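Beta-agarase (Persicobacter, PDB 6AII) is a neoagarobiose-producing GH16-family beta-agarase that probably hydrolyses beta-1,4 linkages of agarose. Local coordinates at residues A[87-92]-A[292-297]; A[302-305]-A[310-313]. All blocks are in the same frame, centred on the assembly; numbering follows the deposited sequence.

In the fold
The domain is a beta-sandwich, consistent with the jelly roll of GH16 enzymes, and one contact lies by each of its sheets. Interaction 1 sets helix 290-294 against strand 86-90 of the mixed sheet; interaction 2 folds helix 301-306 back on the start of strand 312-325, which belongs to the antiparallel sheet and carries the calcium ligand Asp316. The two follow each other along the chain, the first closing before the second opens. Their centres are 18 Å apart and their nearest atoms about 7 Å, without touching. Arg160 joins them, bonding Gly296 O and Glu303 OE1, so the turn ending helix 290-294 and helix 301-306 share one loop arginine outside the sheets.

Interaction 1 (A[87-92]-A[292-297]); sequences KTFRNS and NALAGR
Asn292 OD1, in the short helix whose Leu294 meets Phe89 and Asn91, takes two hydrogen bonds from Arg297: 2.9 Å from NE and 3.1 Å from NH2. The guanidinium grips it side-on and keeps the oxygen in its own plane. NE lies in the carbonyl plane on a lone pair, with a C=O...donor angle of 144°, while NH2 is tilted 34° from that plane. The same residues form a Schellman motif. Gly296 N reaches Ala293 O at 3.0 Å and Arg297 N reaches Asn292 O at 2.9 Å, with Gly296 at positive phi ending the helical run. Ala295 CB sits against one guanidinium face, 3.3 Å above it and off toward the rim, and NH1 continues to Thr163 O, so NE, NH2 and NH1 all have hydrogen-bond partners.

The helix end so fixed is laid on an edge region of the GH16 beta-sandwich, and Leu294 makes the contact with a forked tip. No hydrogen bond crosses between 87-92 and 292-297; the meeting is one of van der Waals surfaces. Phe89 carries its CG between the backbone N and the carbonyl carbon (chi1 58°), which turns the buried ring toward the helix. Leu294 CG stands at the ring edge, in its plane, 3.9 Å from Phe89 CE2, and Leu294 CD2 approaches Phe89 CZ obliquely at 3.8 Å. Pro61, Leu100 and Asp290 add their own contacts around the same ring, and Leu294 also touches His98 of strand 97-110, the partner of strand 86-90. Asn91 OD1 accepts from His93 N in an Asx turn, which holds its amide steady as the chain leaves the strand. Against that amide lies the second leucine branch, Leu294 CD1, 3.6 Å from Asn91 CG.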
loop_
_atom_site.group_PDB
_atom_site.type_symbol
_atom_site.label_atom_id
_atom_site.label_comp_id
_atom_site.label_asym_id
_atom_site.label_seq_id
_atom_site.Cartn_x
_atom_site.Cartn_y
_atom_site.Cartn_z
ATOM N N LYS A 87 0.583 16.656 18.182
ATOM C CA LYS A 87 1.691 15.782 18.196
ATOM C C LYS A 87 2.953 16.472 17.647
ATOM O O LYS A 87 2.917 17.255 16.693
ATOM C CB LYS A 87 1.437 14.482 17.428
ATOM C CG LYS A 87 2.609 13.534 17.345
ATOM C CD LYS A 87 2.296 12.152 16.785
ATOM C CE LYS A 87 3.497 11.261 16.762
ATOM N NZ LYS A 87 3.287 9.974 16.049
ATOM N N THR A 88 4.060 16.213 18.348
ATOM C CA THR A 88 5.376 16.724 18.025
ATOM C C THR A 88 6.184 15.631 17.338
ATOM O O THR A 88 6.218 14.507 17.820
ATOM C CB THR A 88 6.044 17.296 19.278
ATOM O OG1 THR A 88 5.218 18.343 19.769
ATOM C CG2 THR A 88 7.404 17.848 18.931
ATOM N N PHE A 89 6.758 15.899 16.173
ATOM C CA PHE A 89 7.404 14.892 15.361
ATOM C C PHE A 89 8.649 15.417 14.670
ATOM O O PHE A 89 8.796 16.643 14.474
ATOM C CB PHE A 89 6.427 14.387 14.287
ATOM C CG PHE A 89 5.928 15.512 13.397
ATOM C CD1 PHE A 89 4.839 16.308 13.734
ATOM C CD2 PHE A 89 6.602 15.776 12.213
ATOM C CE1 PHE A 89 4.413 17.312 12.888
ATOM C CE2 PHE A 89 6.180 16.800 11.379
ATOM C CZ PHE A 89 5.095 17.563 11.723
ATOM N N ARG A 90 9.516 14.513 14.264
ATOM C CA ARG A 90 10.809 14.900 13.661
ATOM C C ARG A 90 10.618 15.030 12.154
ATOM O O ARG A 90 9.972 14.206 11.529
ATOM C CB ARG A 90 11.846 13.831 14.057
ATOM C CG ARG A 90 13.267 14.298 14.321
ATOM C CD ARG A 90 14.207 13.181 14.817
ATOM N NE ARG A 90 13.971 12.697 16.203
ATOM C CZ ARG A 90 14.814 12.837 17.265
ATOM N NH1 ARG A 90 14.525 12.268 18.459
ATOM N NH2 ARG A 90 15.920 13.569 17.112
ATOM N N ASN A 91 11.141 16.095 11.594
ATOM C CA ASN A 91 11.312 16.225 10.133
ATOM C C ASN A 91 12.460 15.309 9.685
ATOM O O ASN A 91 13.632 15.529 10.013
ATOM C CB ASN A 91 11.538 17.679 9.755
ATOM C CG ASN A 91 11.751 17.852 8.265
ATOM O OD1 ASN A 91 11.658 16.908 7.507
ATOM N ND2 ASN A 91 12.031 19.056 7.843
ATOM N N SER A 92 12.145 14.216 9.021
ATOM C CA SER A 92 13.154 13.206 8.673
ATOM C C SER A 92 14.252 13.804 7.759
ATOM O O SER A 92 15.349 13.226 7.639
ATOM C CB SER A 92 12.520 12.014 8.013
ATOM O OG SER A 92 11.877 12.465 6.836
ATOM N N ASN A 292 4.884 15.625 3.914
ATOM C CA ASN A 292 3.620 16.100 3.439
ATOM C C ASN A 292 2.999 17.098 4.441
ATOM O O ASN A 292 2.471 18.128 4.071
ATOM C CB ASN A 292 2.662 14.957 3.110
ATOM C CG ASN A 292 2.952 14.290 1.779
ATOM O OD1 ASN A 292 3.048 14.960 0.744
ATOM N ND2 ASN A 292 3.023 12.963 1.783
ATOM N N ALA A 293 2.977 16.722 5.717
ATOM C CA ALA A 293 2.307 17.549 6.701
ATOM C C ALA A 293 2.975 18.925 6.815
ATOM O O ALA A 293 2.211 19.922 6.856
ATOM C CB ALA A 293 2.290 16.871 8.023
ATOM N N LEU A 294 4.313 18.922 6.724
ATOM C CA LEU A 294 5.013 20.230 6.884
ATOM C C LEU A 294 4.755 21.140 5.673
ATOM O O LEU A 294 4.784 22.393 5.784
ATOM C CB LEU A 294 6.500 19.960 7.095
ATOM C CG LEU A 294 6.899 19.348 8.454
ATOM C CD1 LEU A 294 8.329 18.855 8.457
ATOM C CD2 LEU A 294 6.613 20.333 9.557
ATOM N N ALA A 295 4.407 20.531 4.555
ATOM C CA ALA A 295 4.072 21.262 3.316
ATOM C C ALA A 295 2.630 21.770 3.321
ATOM O O ALA A 295 2.258 22.525 2.389
ATOM C CB ALA A 295 4.382 20.356 2.110
ATOM N N GLY A 296 1.769 21.344 4.292
ATOM C CA GLY A 296 0.411 21.711 4.329
ATOM C C GLY A 296 -0.503 20.678 3.652
ATOM O O GLY A 296 -1.742 20.860 3.658
ATOM N N ARG A 297 0.118 19.580 3.169
ATOM C CA ARG A 297 -0.645 18.458 2.557
ATOM C C ARG A 297 -1.065 17.517 3.703
ATOM O O ARG A 297 -0.586 16.410 3.881
ATOM C CB ARG A 297 0.196 17.790 1.474
ATOM C CG ARG A 297 0.417 18.686 0.249
ATOM C CD ARG A 297 1.219 18.055 -0.883
ATOM N NE ARG A 297 2.467 17.520 -0.426
ATOM C CZ ARG A 297 3.663 18.074 -0.583
ATOM N NH1 ARG A 297 3.765 19.300 -1.082
ATOM N NH2 ARG A 297 4.730 17.372 -0.274
#

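Interaction 2 (A[302-305]-A[310-313])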
loop_
_atom_site.group_PDB
_atom_site.type_symbol
_atom_site.label_atom_id
_atom_site.label_comp_id
_atom_site.label_asym_id
_atom_site.label_seq_id
_atom_site.Cartn_x
_atom_site.Cartn_y
_atom_site.Cartn_z
ATOM N N GLY A 302 -11.639 22.069 8.391
ATOM C CA GLY A 302 -12.820 22.205 7.522
ATOM C C GLY A 302 -13.075 20.919 6.771
ATOM O O GLY A 302 -14.210 20.467 6.662
ATOM N N GLU A 303 -11.987 20.345 6.246
ATOM C CA GLU A 303 -12.109 19.079 5.490
ATOM C C GLU A 303 -12.499 17.927 6.417
ATOM O O GLU A 303 -13.444 17.169 6.134
ATOM C CB GLU A 303 -10.780 18.800 4.793
ATOM C CG GLU A 303 -10.493 19.693 3.596
ATOM C CD GLU A 303 -9.022 19.789 3.182
ATOM O OE1 GLU A 303 -8.150 19.125 3.763
ATOM O OE2 GLU A 303 -8.736 20.541 2.204
ATOM N N ILE A 304 -11.734 17.677 7.449
ATOM C CA ILE A 304 -11.928 16.456 8.270
ATOM C C ILE A 304 -13.245 16.498 9.038
ATOM O O ILE A 304 -13.871 15.449 9.219
ATOM C CB ILE A 304 -10.710 16.164 9.161
ATOM C CG1 ILE A 304 -10.697 14.717 9.629
ATOM C CG2 ILE A 304 -10.583 17.169 10.333
ATOM C CD1 ILE A 304 -9.321 14.194 10.103
ATOM N N TYR A 305 -13.668 17.680 9.504
ATOM C CA TYR A 305 -14.966 17.781 10.187
ATOM C C TYR A 305 -16.113 18.012 9.195
ATOM O O TYR A 305 -17.197 17.590 9.497
ATOM C CB TYR A 305 -14.930 18.943 11.188
ATOM C CG TYR A 305 -13.910 18.789 12.283
ATOM C CD1 TYR A 305 -13.712 17.588 12.934
ATOM C CD2 TYR A 305 -13.099 19.856 12.637
ATOM C CE1 TYR A 305 -12.759 17.449 13.929
ATOM C CE2 TYR A 305 -12.128 19.736 13.623
ATOM C CZ TYR A 305 -11.993 18.539 14.302
ATOM O OH TYR A 305 -11.053 18.408 15.294
ATOM N N ASP A 310 -15.533 11.024 3.924
ATOM C CA ASP A 310 -14.447 11.043 2.967
ATOM C C ASP A 310 -13.067 10.792 3.606
ATOM O O ASP A 310 -12.133 10.511 2.815
ATOM C CB ASP A 310 -14.430 12.360 2.209
ATOM C CG ASP A 310 -15.525 12.508 1.146
ATOM O OD1 ASP A 310 -16.039 11.478 0.669
ATOM O OD2 ASP A 310 -15.861 13.655 0.815
ATOM N N HIS A 311 -12.929 10.930 4.925
ATOM C CA HIS A 311 -11.635 10.783 5.564
ATOM C C HIS A 311 -11.467 9.354 6.054
ATOM O O HIS A 311 -11.024 9.100 7.158
ATOM C CB HIS A 311 -11.497 11.851 6.660
ATOM C CG HIS A 311 -11.232 13.182 6.058
ATOM N ND1 HIS A 311 -12.186 13.910 5.370
ATOM C CD2 HIS A 311 -10.095 13.922 6.044
ATOM C CE1 HIS A 311 -11.596 14.994 4.876
ATOM N NE2 HIS A 311 -10.316 15.047 5.313
ATOM N N ILE A 312 -11.843 8.390 5.229
ATOM C CA ILE A 312 -11.810 6.973 5.545
ATOM C C ILE A 312 -11.298 6.255 4.296
ATOM O O ILE A 312 -11.892 6.413 3.201
ATOM C CB ILE A 312 -13.204 6.414 5.900
ATOM C CG1 ILE A 312 -13.880 7.240 6.999
ATOM C CG2 ILE A 312 -13.112 4.926 6.240
ATOM C CD1 ILE A 312 -15.260 6.739 7.358
ATOM N N MET A 313 -10.345 5.416 4.499
ATOM C CA MET A 313 -9.865 4.483 3.473
ATOM C C MET A 313 -10.654 3.181 3.665
ATOM O O MET A 313 -10.636 2.617 4.757
ATOM C CB MET A 313 -8.388 4.192 3.594
ATOM C CG MET A 313 -7.854 3.251 2.514
ATOM S SD MET A 313 -6.091 2.855 2.849
ATOM C CE MET A 313 -5.782 1.701 1.529
HETATM O O HOH W 1 -8.410 16.277 3.655
#
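The His311 imidazole lies flat against the backbone of helix 301-306, with Ile304 CA over the middle of one face. This is a CH-pi contact, 3.6 Å from Ile304 CA to the ring centroid and only 9° off the ring normal. The side chains of Ile304 and His311 cross at about a right angle. Ile304 CG1, anti to its own backbone N (chi1 -161°), runs across the imidazole and comes 3.7 Å from His311 CD2. At another part of the ring, Glu303 O approaches His311 CE1 obliquely at 3.1 Å, a close carbonyl contact.

Both ring nitrogens have partners, which fixes the ring's rotation. ND1 is bonded to Arg307 O in the connecting turn. NE2 shares a water with Glu303: the water lies 2.8 Å from His311 NE2 and donates to Glu303 OE1 at 2.9 Å, bridging two groups otherwise 4.9 Å apart (OE1 to NE2). The same OE1 forms a salt bridge with Arg160 and accepts from Thr300 N, so the buried carboxylate is probably kept ionised.

His311 thus lies between the helix and the start of strand 312-325. There His311 pairs through its backbone with Ala80, just past strand 75-79, and Met313 with Ile78 within it, while the Met313 side chain packs on strands 132-139 and 280-287 of the opposing sheet.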